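Local coordinates for cell division control protein Cdc48 (PDB 5E7P), which probably binds and hydrolyses ATP as a member of the AAA ATPase family, at residues Val105-Ser118 and Glu176-Ser190. Residues are numbered along the deposited sequence; the frame is centred on the assembly and turned at random.
Sequences VTVYGARSVTVSGS and ELLTVTAVDPPGTVS
R111 lies across D184 and P185, where antiparallel pairing gives way to parallel, a worked example of how one long side chain finds a different partner at successive atoms from CB to NH2. Its CB packs 3.4 Å from the backbone O of D184, and CG stays near that same oxygen. CD then passes 3.6 Å from D184 OD2, the chain running extended to NE. At the tip NH2 forms a salt bridge of 3.0 Å with D184 OD1, which lies at the edge of the guanidinium, the two flat groups being turned 47° apart. P185, preceded by a cis peptide bond, lays its CD over one guanidinium face, and its CG also comes near the CB of Y108.

Between S112 and S116 the chain pairs antiparallel with T179-D184, inside a mixed sheet that strands 144-146 and 196-199 extend on either side. A classic beta bulge interrupts the register: T181 and A182 both face T114, whose O accepts a bond of 2.9 Å from T181 N and a weak one from A182 N. A chi1 of 76° brings T181 OG1 over T114, 3.3 Å from its CG2 and within a weak hydrogen bond of its O. On the other side of the cis proline the pairing is parallel, Y108 with V189 and G109 with S190, in a second small sheet whose third strand is 138-140. The Y108 O accepts from S190 N, and A110 N gives a nearly straight bond (172°) to S190 O.

On the face carrying V113, V115, V180 and V183, V113 and V189 lie alongside each other, pointing opposite ways, with their CG2 methyls 3.8 Å apart, and M139 touches V180, V183 and V189. At the far end E176 OE2 takes bonds from both N and OG of S118, although these two residues are poorly ordered.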
loop_
_atom_site.group_PDB
_atom_site.type_symbol
_atom_site.label_atom_id
_atom_site.label_comp_id
_atom_site.label_asym_id
_atom_site.label_seq_id
_atom_site.Cartn_x
_atom_site.Cartn_y
_atom_site.Cartn_z
ATOM N N VAL A 105 15.932 3.037 -7.127
ATOM C CA VAL A 105 16.315 3.441 -5.783
ATOM C C VAL A 105 15.354 2.841 -4.766
ATOM O O VAL A 105 14.156 2.732 -5.019
ATOM C CB VAL A 105 16.362 4.983 -5.643
ATOM C CG1 VAL A 105 14.975 5.591 -5.830
ATOM C CG2 VAL A 105 16.959 5.391 -4.300
ATOM N N THR A 106 15.889 2.418 -3.628
ATOM C CA THR A 106 15.051 1.948 -2.538
ATOM C C THR A 106 14.443 3.153 -1.829
ATOM O O THR A 106 15.159 4.059 -1.393
ATOM C CB THR A 106 15.847 1.102 -1.527
ATOM O OG1 THR A 106 16.443 -0.015 -2.197
ATOM C CG2 THR A 106 14.929 0.593 -0.424
ATOM N N VAL A 107 13.117 3.167 -1.732
ATOM C CA VAL A 107 12.414 4.262 -1.078
ATOM C C VAL A 107 11.608 3.751 0.106
ATOM O O VAL A 107 10.584 3.101 -0.071
ATOM C CB VAL A 107 11.467 4.990 -2.050
ATOM C CG1 VAL A 107 10.873 6.221 -1.385
ATOM C CG2 VAL A 107 12.205 5.377 -3.312
ATOM N N TYR A 108 12.078 4.040 1.312
ATOM C CA TYR A 108 11.363 3.642 2.516
ATOM C C TYR A 108 10.285 4.659 2.861
ATOM O O TYR A 108 10.351 5.816 2.444
ATOM C CB TYR A 108 12.330 3.503 3.694
ATOM C CG TYR A 108 13.307 2.355 3.562
ATOM C CD1 TYR A 108 12.939 1.061 3.915
ATOM C CD2 TYR A 108 14.596 2.563 3.086
ATOM C CE1 TYR A 108 13.822 0.009 3.796
ATOM C CE2 TYR A 108 15.488 1.516 2.966
ATOM C CZ TYR A 108 15.095 0.239 3.322
ATOM O OH TYR A 108 15.976 -0.813 3.205
ATOM N N GLY A 109 9.285 4.221 3.616
ATOM C CA GLY A 109 8.317 5.142 4.176
ATOM C C GLY A 109 9.017 6.033 5.187
ATOM O O GLY A 109 9.711 5.544 6.083
ATOM N N ALA A 110 8.849 7.342 5.037
ATOM C CA ALA A 110 9.487 8.307 5.926
ATOM C C ALA A 110 8.937 8.221 7.342
ATOM O O ALA A 110 7.724 8.183 7.544
ATOM C CB ALA A 110 9.302 9.715 5.393
ATOM N N ARG A 111 9.834 8.186 8.322
ATOM C CA ARG A 111 9.425 8.385 9.702
ATOM C C ARG A 111 9.118 9.863 9.844
ATOM O O ARG A 111 8.092 10.249 10.403
ATOM C CB ARG A 111 10.530 7.979 10.676
ATOM C CG ARG A 111 10.859 6.499 10.657
ATOM C CD ARG A 111 11.877 6.143 11.732
ATOM N NE ARG A 111 12.492 4.841 11.480
ATOM C CZ ARG A 111 13.661 4.672 10.868
ATOM N NH1 ARG A 111 14.142 3.450 10.677
ATOM N NH2 ARG A 111 14.351 5.724 10.452
ATOM N N SER A 112 10.015 10.688 9.313
ATOM C CA SER A 112 9.821 12.132 9.314
ATOM C C SER A 112 10.457 12.759 8.084
ATOM O O SER A 112 11.339 12.172 7.462
ATOM C CB SER A 112 10.421 12.765 10.573
ATOM O OG SER A 112 11.836 12.799 10.503
ATOM N N VAL A 113 9.986 13.950 7.732
ATOM C CA VAL A 113 10.613 14.770 6.705
ATOM C C VAL A 113 10.569 16.214 7.176
ATOM O O VAL A 113 9.490 16.759 7.408
ATOM C CB VAL A 113 9.878 14.687 5.353
ATOM C CG1 VAL A 113 10.462 15.698 4.377
ATOM C CG2 VAL A 113 9.948 13.281 4.776
ATOM N N THR A 114 11.733 16.832 7.330
ATOM C CA THR A 114 11.785 18.226 7.750
ATOM C C THR A 114 11.979 19.141 6.547
ATOM O O THR A 114 12.899 18.953 5.755
ATOM C CB THR A 114 12.900 18.472 8.781
ATOM O OG1 THR A 114 12.713 17.603 9.905
ATOM C CG2 THR A 114 12.870 19.914 9.258
ATOM N N VAL A 115 11.098 20.124 6.412
ATOM C CA VAL A 115 11.163 21.057 5.296
ATOM C C VAL A 115 11.387 22.479 5.790
ATOM O O VAL A 115 11.113 22.794 6.949
ATOM C CB VAL A 115 9.874 21.017 4.453
ATOM C CG1 VAL A 115 9.677 19.636 3.844
ATOM C CG2 VAL A 115 8.671 21.406 5.301
ATOM N N SER A 116 11.884 23.335 4.907
ATOM C CA SER A 116 12.108 24.733 5.248
ATOM C C SER A 116 11.354 25.641 4.289
ATOM O O SER A 116 11.213 25.330 3.108
ATOM C CB SER A 116 13.600 25.065 5.215
ATOM O OG SER A 116 13.831 26.409 5.597
ATOM N N GLY A 117 10.869 26.763 4.805
ATOM C CA GLY A 117 10.148 27.722 3.992
ATOM C C GLY A 117 10.146 29.098 4.622
ATOM O O GLY A 117 10.921 29.371 5.541
ATOM N N SER A 118 9.272 29.967 4.126
ATOM C CA SER A 118 9.143 31.317 4.661
ATOM C C SER A 118 8.510 31.290 6.046
ATOM O O SER A 118 7.908 30.293 6.443
ATOM C CB SER A 118 8.316 32.190 3.716
ATOM O OG SER A 118 7.101 31.551 3.366
ATOM N N GLU A 176 4.171 27.472 -2.789
ATOM C CA GLU A 176 5.486 27.943 -2.370
ATOM C C GLU A 176 6.509 26.813 -2.400
ATOM O O GLU A 176 6.264 25.724 -1.881
ATOM C CB GLU A 176 5.422 28.559 -0.971
ATOM C CG GLU A 176 6.761 29.077 -0.471
ATOM C CD GLU A 176 6.680 29.647 0.931
ATOM O OE1 GLU A 176 5.554 29.931 1.393
ATOM O OE2 GLU A 176 7.743 29.805 1.569
ATOM N N LEU A 177 7.656 27.082 -3.012
ATOM C CA LEU A 177 8.723 26.094 -3.111
ATOM C C LEU A 177 9.468 25.953 -1.787
ATOM O O LEU A 177 9.939 26.936 -1.218
ATOM C CB LEU A 177 9.695 26.453 -4.238
ATOM C CG LEU A 177 9.405 25.879 -5.629
ATOM C CD1 LEU A 177 8.002 26.228 -6.106
ATOM C CD2 LEU A 177 10.443 26.361 -6.631
ATOM N N LEU A 178 9.562 24.720 -1.303
ATOM C CA LEU A 178 10.239 24.435 -0.047
ATOM C C LEU A 178 11.504 23.634 -0.315
ATOM O O LEU A 178 11.723 23.162 -1.429
ATOM C CB LEU A 178 9.319 23.637 0.875
ATOM C CG LEU A 178 7.904 24.181 1.064
ATOM C CD1 LEU A 178 7.047 23.178 1.816
ATOM C CD2 LEU A 178 7.933 25.517 1.790
ATOM N N THR A 179 12.338 23.487 0.709
ATOM C CA THR A 179 13.517 22.634 0.610
ATOM C C THR A 179 13.514 21.588 1.715
ATOM O O THR A 179 13.065 21.850 2.829
ATOM C CB THR A 179 14.835 23.439 0.657
ATOM O OG1 THR A 179 14.876 24.234 1.847
ATOM C CG2 THR A 179 14.955 24.345 -0.560
ATOM N N VAL A 180 14.010 20.398 1.397
ATOM C CA VAL A 180 14.071 19.310 2.361
ATOM C C VAL A 180 15.389 19.365 3.125
ATOM O O VAL A 180 16.452 19.104 2.561
ATOM C CB VAL A 180 13.940 17.943 1.666
ATOM C CG1 VAL A 180 13.967 16.818 2.691
ATOM C CG2 VAL A 180 12.663 17.891 0.836
ATOM N N THR A 181 15.317 19.704 4.408
ATOM C CA THR A 181 16.516 19.847 5.227
ATOM C C THR A 181 16.898 18.547 5.926
ATOM O O THR A 181 18.032 18.392 6.380
ATOM C CB THR A 181 16.350 20.948 6.286
ATOM O OG1 THR A 181 15.520 20.471 7.351
ATOM C CG2 THR A 181 15.721 22.186 5.668
ATOM N N ALA A 182 15.950 17.616 6.004
ATOM C CA ALA A 182 16.185 16.339 6.672
ATOM C C ALA A 182 15.127 15.293 6.332
ATOM O O ALA A 182 13.951 15.613 6.148
ATOM C CB ALA A 182 16.253 16.537 8.179
ATOM N N VAL A 183 15.557 14.038 6.256
ATOM C CA VAL A 183 14.640 12.912 6.135
ATOM C C VAL A 183 15.032 11.824 7.130
ATOM O O VAL A 183 16.142 11.831 7.666
ATOM C CB VAL A 183 14.632 12.321 4.711
ATOM C CG1 VAL A 183 14.072 13.325 3.718
ATOM C CG2 VAL A 183 16.031 11.879 4.308
ATOM N N ASP A 184 14.118 10.894 7.375
ATOM C CA ASP A 184 14.366 9.794 8.298
ATOM C C ASP A 184 13.504 8.600 7.902
ATOM O O ASP A 184 12.280 8.710 7.863
ATOM C CB ASP A 184 14.064 10.223 9.736
ATOM C CG ASP A 184 14.502 9.193 10.762
ATOM O OD1 ASP A 184 15.479 8.464 10.495
ATOM O OD2 ASP A 184 13.870 9.113 11.840
ATOM N N PRO A 185 14.134 7.454 7.589
ATOM C CA PRO A 185 15.574 7.158 7.587
ATOM C C PRO A 185 16.336 7.908 6.493
ATOM O O PRO A 185 15.709 8.401 5.559
ATOM C CB PRO A 185 15.612 5.648 7.324
ATOM C CG PRO A 185 14.358 5.364 6.591
ATOM C CD PRO A 185 13.338 6.280 7.195
ATOM N N PRO A 186 17.671 8.013 6.623
ATOM C CA PRO A 186 18.498 8.711 5.631
ATOM C C PRO A 186 18.365 8.121 4.231
ATOM O O PRO A 186 18.052 6.939 4.083
ATOM C CB PRO A 186 19.923 8.495 6.150
ATOM C CG PRO A 186 19.760 8.309 7.612
ATOM C CD PRO A 186 18.467 7.565 7.780
ATOM N N GLY A 187 18.604 8.945 3.215
ATOM C CA GLY A 187 18.523 8.502 1.836
ATOM C C GLY A 187 17.329 9.082 1.108
ATOM O O GLY A 187 17.179 10.300 1.018
ATOM N N THR A 188 16.478 8.207 0.583
ATOM C CA THR A 188 15.284 8.637 -0.134
ATOM C C THR A 188 14.029 8.037 0.489
ATOM O O THR A 188 13.936 6.824 0.687
ATOM C CB THR A 188 15.351 8.266 -1.624
ATOM O OG1 THR A 188 16.428 8.978 -2.242
ATOM C CG2 THR A 188 14.052 8.633 -2.322
ATOM N N VAL A 189 13.065 8.896 0.801
ATOM C CA VAL A 189 11.858 8.469 1.494
ATOM C C VAL A 189 10.597 8.968 0.801
ATOM O O VAL A 189 10.635 9.920 0.025
ATOM C CB VAL A 189 11.841 8.978 2.947
ATOM C CG1 VAL A 189 13.016 8.414 3.730
ATOM C CG2 VAL A 189 11.861 10.494 2.971
ATOM N N SER A 190 9.478 8.315 1.090
ATOM C CA SER A 190 8.188 8.732 0.561
ATOM C C SER A 190 7.274 9.143 1.710
ATOM O O SER A 190 7.302 8.533 2.778
ATOM C CB SER A 190 7.545 7.597 -0.233
ATOM O OG SER A 190 7.357 6.458 0.589
HETATM O O HOH W 1 17.340 5.185 0.319
#